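Local coordinates for protein PnpC (PDB 3N9T) that probably catalyses the iron(III)-dependent intradiol cleavage of the aromatic ring of hydroxyquinol by molecular oxygen, at residues A10-Q15 and H38-V43; C183-T188 and G270-P275. All blocks are in the same frame, centred on the assembly; numbering follows the deposited sequence.

In the fold
Interaction 1 comes first along the chain and ties helix 7-18 to helix 26-46 in the N-terminal helical part; interaction 2 lies wholly in the later dioxygenase region, where a loop rests on strand 183-189 of the mixed sheet. The two share no helix or strand. Their centres are 59 Å apart, their nearest atoms about 40 Å, and they sit on opposite sides of the chain's centre. Interaction 1 belongs to the end that meets the second subunit and the bound phospholipid. Interaction 2 touches no other protein chain. Neither reaches the iron, which is held by Tyr-160, Tyr-194, His-218 and His-220; the contacts lie at separate ends of the subunit, one among its N-terminal helices and one on its sheet.

Interaction 1. Residues A10-Q15 and H38-V43; sequences ALISDQ and HLHDFV
Ser-13 meets His-40 in a short hydrogen bond between two neighbouring helices, OG to ND1 2.6 Å. Along 38-43, Leu-39, the residue just before the histidine, touches a bound phospholipid. His-40 follows and is the residue of this segment that reaches helix 7-18. Its CG stands beside the backbone N (chi1 -79°), which presents the ring edge to the serine: OG lies near the ring plane at ND1, with CB of Ser-13 close behind, 3.3 Å from ND1 of His-40. Farther round the same edge, CE1 of His-40 comes within 4.3 Å of CG2 of Ile-12. NE2 is hydrogen-bonded to Leu-82 O of the second subunit, so the buried imidazole is gripped through both nitrogens and its rotation is fixed. A phenylalanine in its place would probably leave Ser-13 OG without its cross-helix mate and Leu-82 O of the second subunit without its bond. Two residues on, Phe-42 faces the lipid pocket. Polar bridging of paired helices beside a subunit interface and a phospholipid tunnel is consistent with the N-terminal helical domain of dimeric intradiol dioxygenases.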
loop_
_atom_site.group_PDB
_atom_site.type_symbol
_atom_site.label_atom_id
_atom_site.label_comp_id
_atom_site.label_asym_id
_atom_site.label_seq_id
_atom_site.Cartn_x
_atom_site.Cartn_y
_atom_site.Cartn_z
ATOM N N ALA A 10 -9.863 -7.150 -18.116
ATOM C CA ALA A 10 -10.988 -6.358 -17.662
ATOM C C ALA A 10 -11.894 -7.200 -16.785
ATOM O O ALA A 10 -12.523 -6.675 -15.883
ATOM C CB ALA A 10 -11.807 -5.757 -18.844
ATOM N N LEU A 11 -11.983 -8.504 -17.045
ATOM C CA LEU A 11 -12.946 -9.313 -16.292
ATOM C C LEU A 11 -12.408 -9.529 -14.884
ATOM O O LEU A 11 -13.128 -9.559 -13.912
ATOM C CB LEU A 11 -13.184 -10.666 -16.991
ATOM C CG LEU A 11 -14.128 -11.659 -16.252
ATOM C CD1 LEU A 11 -15.564 -11.072 -16.058
ATOM C CD2 LEU A 11 -14.241 -13.043 -16.945
ATOM N N ILE A 12 -11.101 -9.643 -14.768
ATOM C CA ILE A 12 -10.497 -9.839 -13.436
ATOM C C ILE A 12 -10.748 -8.553 -12.585
ATOM O O ILE A 12 -11.116 -8.594 -11.403
ATOM C CB ILE A 12 -8.952 -10.091 -13.599
ATOM C CG1 ILE A 12 -8.679 -11.439 -14.312
ATOM C CG2 ILE A 12 -8.204 -9.969 -12.160
ATOM C CD1 ILE A 12 -7.139 -11.577 -14.849
ATOM N N SER A 13 -10.511 -7.387 -13.179
ATOM C CA SER A 13 -10.746 -6.128 -12.423
ATOM C C SER A 13 -12.199 -5.889 -12.051
ATOM O O SER A 13 -12.497 -5.421 -10.933
ATOM C CB SER A 13 -10.179 -4.926 -13.201
ATOM O OG SER A 13 -8.820 -5.238 -13.470
ATOM N N ASP A 14 -13.127 -6.206 -12.962
ATOM C CA ASP A 14 -14.556 -6.120 -12.623
ATOM C C ASP A 14 -14.919 -6.996 -11.444
ATOM O O ASP A 14 -15.625 -6.551 -10.523
ATOM C CB ASP A 14 -15.425 -6.532 -13.827
ATOM C CG ASP A 14 -15.463 -5.435 -14.911
ATOM O OD1 ASP A 14 -15.086 -4.274 -14.619
ATOM O OD2 ASP A 14 -15.923 -5.710 -16.043
ATOM N N GLN A 15 -14.480 -8.273 -11.470
ATOM C CA GLN A 15 -14.781 -9.182 -10.358
ATOM C C GLN A 15 -14.192 -8.614 -9.024
ATOM O O GLN A 15 -14.820 -8.680 -7.966
ATOM C CB GLN A 15 -14.081 -10.529 -10.587
ATOM C CG GLN A 15 -14.718 -11.534 -11.489
ATOM C CD GLN A 15 -13.795 -12.757 -11.659
ATOM O OE1 GLN A 15 -13.901 -13.680 -10.918
ATOM N NE2 GLN A 15 -12.841 -12.689 -12.565
ATOM N N HIS A 38 -8.552 1.994 -8.946
ATOM C CA HIS A 38 -7.326 2.818 -9.165
ATOM C C HIS A 38 -6.090 1.936 -9.163
ATOM O O HIS A 38 -5.170 2.125 -9.990
ATOM C CB HIS A 38 -7.154 4.003 -8.180
ATOM C CG HIS A 38 -8.127 5.109 -8.399
ATOM N ND1 HIS A 38 -7.867 6.178 -9.231
ATOM C CD2 HIS A 38 -9.417 5.237 -8.025
ATOM C CE1 HIS A 38 -8.919 6.989 -9.251
ATOM N NE2 HIS A 38 -9.880 6.435 -8.563
ATOM N N LEU A 39 -6.080 0.974 -8.266
ATOM C CA LEU A 39 -4.934 0.090 -8.153
ATOM C C LEU A 39 -4.764 -0.732 -9.444
ATOM O O LEU A 39 -3.655 -0.839 -9.999
ATOM C CB LEU A 39 -5.253 -0.869 -7.026
ATOM C CG LEU A 39 -4.223 -1.835 -6.478
ATOM C CD1 LEU A 39 -2.852 -1.217 -6.326
ATOM C CD2 LEU A 39 -4.794 -2.360 -5.120
ATOM N N HIS A 40 -5.883 -1.292 -9.928
ATOM C CA HIS A 40 -5.876 -2.079 -11.141
ATOM C C HIS A 40 -5.605 -1.204 -12.382
ATOM O O HIS A 40 -4.898 -1.659 -13.258
ATOM C CB HIS A 40 -7.216 -2.822 -11.368
ATOM C CG HIS A 40 -7.360 -4.062 -10.534
ATOM N ND1 HIS A 40 -7.671 -5.291 -11.084
ATOM C CD2 HIS A 40 -7.181 -4.279 -9.208
ATOM C CE1 HIS A 40 -7.735 -6.196 -10.121
ATOM N NE2 HIS A 40 -7.437 -5.606 -8.978
ATOM N N ASP A 41 -6.121 0.030 -12.419
ATOM C CA ASP A 41 -5.791 0.929 -13.537
ATOM C C ASP A 41 -4.292 1.286 -13.561
ATOM O O ASP A 41 -3.675 1.400 -14.614
ATOM C CB ASP A 41 -6.621 2.199 -13.488
ATOM C CG ASP A 41 -8.080 1.973 -14.004
ATOM O OD1 ASP A 41 -8.382 0.904 -14.587
ATOM O OD2 ASP A 41 -8.896 2.884 -13.801
ATOM N N PHE A 42 -3.727 1.522 -12.397
ATOM C CA PHE A 42 -2.286 1.691 -12.306
ATOM C C PHE A 42 -1.477 0.492 -12.860
ATOM O O PHE A 42 -0.535 0.644 -13.710
ATOM C CB PHE A 42 -1.918 1.984 -10.848
ATOM C CG PHE A 42 -0.506 1.634 -10.515
ATOM C CD1 PHE A 42 0.570 2.368 -11.092
ATOM C CD2 PHE A 42 -0.231 0.608 -9.623
ATOM C CE1 PHE A 42 1.869 2.035 -10.777
ATOM C CE2 PHE A 42 1.070 0.254 -9.352
ATOM C CZ PHE A 42 2.120 0.997 -9.901
ATOM N N VAL A 43 -1.787 -0.687 -12.355
ATOM C CA VAL A 43 -1.066 -1.898 -12.789
ATOM C C VAL A 43 -1.211 -2.076 -14.341
ATOM O O VAL A 43 -0.262 -2.393 -15.034
ATOM C CB VAL A 43 -1.600 -3.112 -12.044
ATOM C CG1 VAL A 43 -1.088 -4.421 -12.646
ATOM C CG2 VAL A 43 -1.179 -3.057 -10.567
#

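Interaction 2. Residues C183-T188 and G270-P275; sequences CFAIQT and GGLDMP
Ala-185 and Leu-272 make the close-fitting part of this contact, methyl against methyl, with CB of Ala-185 4.0 Å from CD1 of Leu-272. The leucine lowers one branch onto the strand: CG stands beside its backbone N (chi1 -53°), and CD1 takes the inner position. Both Leu-272 and Met-274 also rest on Leu-131 of the adjoining strand 129-138, while Ala-185 touches Tyr-118. Met-274 is bent at its second torsion (chi2 -68°), a turn that carries its thioether back along the loop and lays CE beside the leucine branch. At the other margin the fit is looser. Gln-187 is partly exposed and runs past the methionine in the opposite sense, its amide carbon CD 4.3 Å from SD of Met-274; CG of Gln-187 is equally far from CE of Met-274. The backbones diverge in the same direction, from 7.0 Å between CA of Ala-185 and CA of Gly-270 to 10.2 Å between CA of Gln-187 and CA of Met-274. Phe-184 and Ile-186 turn instead to strand 148-152, so the loop covers the other face of strand 183-189. With no hydrogen bond between the two segments, the contact is held by van der Waals packing, apolar at Ala-185 and Leu-272 and mixed where the amide of Gln-187 passes the thioether, so it depends on close fit and not on bond direction.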
loop_
_atom_site.group_PDB
_atom_site.type_symbol
_atom_site.label_atom_id
_atom_site.label_comp_id
_atom_site.label_asym_id
_atom_site.label_seq_id
_atom_site.Cartn_x
_atom_site.Cartn_y
_atom_site.Cartn_z
ATOM N N CYS A 183 -2.141 40.560 19.691
ATOM C CA CYS A 183 -0.701 40.512 19.447
ATOM C C CYS A 183 -0.085 39.351 20.212
ATOM O O CYS A 183 -0.465 39.067 21.383
ATOM C CB CYS A 183 -0.054 41.853 19.866
ATOM S SG CYS A 183 -0.573 43.203 18.820
ATOM N N PHE A 184 0.873 38.703 19.553
ATOM C CA PHE A 184 1.701 37.712 20.247
ATOM C C PHE A 184 3.200 37.990 19.962
ATOM O O PHE A 184 3.531 38.625 18.976
ATOM C CB PHE A 184 1.328 36.303 19.766
ATOM C CG PHE A 184 1.741 36.013 18.382
ATOM C CD1 PHE A 184 3.008 35.463 18.125
ATOM C CD2 PHE A 184 0.873 36.244 17.339
ATOM C CE1 PHE A 184 3.430 35.213 16.830
ATOM C CE2 PHE A 184 1.270 35.976 16.037
ATOM C CZ PHE A 184 2.540 35.485 15.773
ATOM N N ALA A 185 4.071 37.470 20.796
ATOM C CA ALA A 185 5.490 37.591 20.577
ATOM C C ALA A 185 6.227 36.447 21.256
ATOM O O ALA A 185 5.955 36.044 22.421
ATOM C CB ALA A 185 6.013 38.983 21.055
ATOM N N ILE A 186 7.138 35.880 20.480
ATOM C CA ILE A 186 7.848 34.658 20.822
ATOM C C ILE A 186 9.343 34.934 20.583
ATOM O O ILE A 186 9.734 35.271 19.470
ATOM C CB ILE A 186 7.441 33.544 19.804
ATOM C CG1 ILE A 186 5.926 33.209 19.946
ATOM C CG2 ILE A 186 8.336 32.307 20.026
ATOM C CD1 ILE A 186 5.350 32.285 18.827
ATOM N N GLN A 187 10.185 34.766 21.601
ATOM C CA GLN A 187 11.627 34.813 21.342
ATOM C C GLN A 187 12.102 33.381 21.187
ATOM O O GLN A 187 11.726 32.498 21.964
ATOM C CB GLN A 187 12.401 35.536 22.466
ATOM C CG GLN A 187 12.318 37.089 22.366
ATOM C CD GLN A 187 13.215 37.770 23.435
ATOM O OE1 GLN A 187 12.766 38.067 24.543
ATOM N NE2 GLN A 187 14.467 37.972 23.109
ATOM N N THR A 188 12.944 33.179 20.168
ATOM C CA THR A 188 13.431 31.872 19.839
ATOM C C THR A 188 14.768 31.962 19.093
ATOM O O THR A 188 15.463 33.003 19.115
ATOM C CB THR A 188 12.336 31.062 19.085
ATOM O OG1 THR A 188 12.720 29.692 18.936
ATOM C CG2 THR A 188 11.888 31.686 17.720
ATOM N N GLY A 270 6.910 44.875 18.605
ATOM C CA GLY A 270 5.713 44.525 19.373
ATOM C C GLY A 270 5.810 45.023 20.819
ATOM O O GLY A 270 5.247 44.376 21.745
ATOM N N GLY A 271 6.513 46.150 21.034
ATOM C CA GLY A 271 6.662 46.707 22.400
ATOM C C GLY A 271 7.843 46.137 23.171
ATOM O O GLY A 271 8.138 46.535 24.323
ATOM N N LEU A 272 8.567 45.201 22.564
ATOM C CA LEU A 272 9.767 44.720 23.205
ATOM C C LEU A 272 10.908 45.672 22.844
ATOM O O LEU A 272 10.845 46.429 21.849
ATOM C CB LEU A 272 10.072 43.292 22.748
ATOM C CG LEU A 272 8.846 42.372 22.947
ATOM C CD1 LEU A 272 9.201 41.035 22.391
ATOM C CD2 LEU A 272 8.539 42.239 24.467
ATOM N N ASP A 273 11.923 45.656 23.672
ATOM C CA ASP A 273 13.081 46.450 23.412
ATOM C C ASP A 273 14.217 45.481 23.248
ATOM O O ASP A 273 14.659 44.894 24.230
ATOM C CB ASP A 273 13.366 47.371 24.596
ATOM C CG ASP A 273 14.601 48.261 24.338
ATOM O OD1 ASP A 273 14.993 48.413 23.145
ATOM O OD2 ASP A 273 15.160 48.800 25.320
ATOM N N MET A 274 14.647 45.244 22.013
ATOM C CA MET A 274 15.646 44.206 21.809
ATOM C C MET A 274 17.047 44.788 21.994
ATOM O O MET A 274 17.425 45.778 21.317
ATOM C CB MET A 274 15.498 43.534 20.425
ATOM C CG MET A 274 14.182 42.790 20.159
ATOM S SD MET A 274 14.010 41.315 21.187
ATOM C CE MET A 274 12.284 41.163 21.081
ATOM N N PRO A 275 17.846 44.147 22.841
ATOM C CA PRO A 275 19.146 44.720 23.237
ATOM C C PRO A 275 20.199 44.691 22.141
ATOM O O PRO A 275 20.998 45.610 22.094
ATOM C CB PRO A 275 19.577 43.858 24.442
ATOM C CG PRO A 275 18.857 42.538 24.249
ATOM C CD PRO A 275 17.593 42.819 23.448
#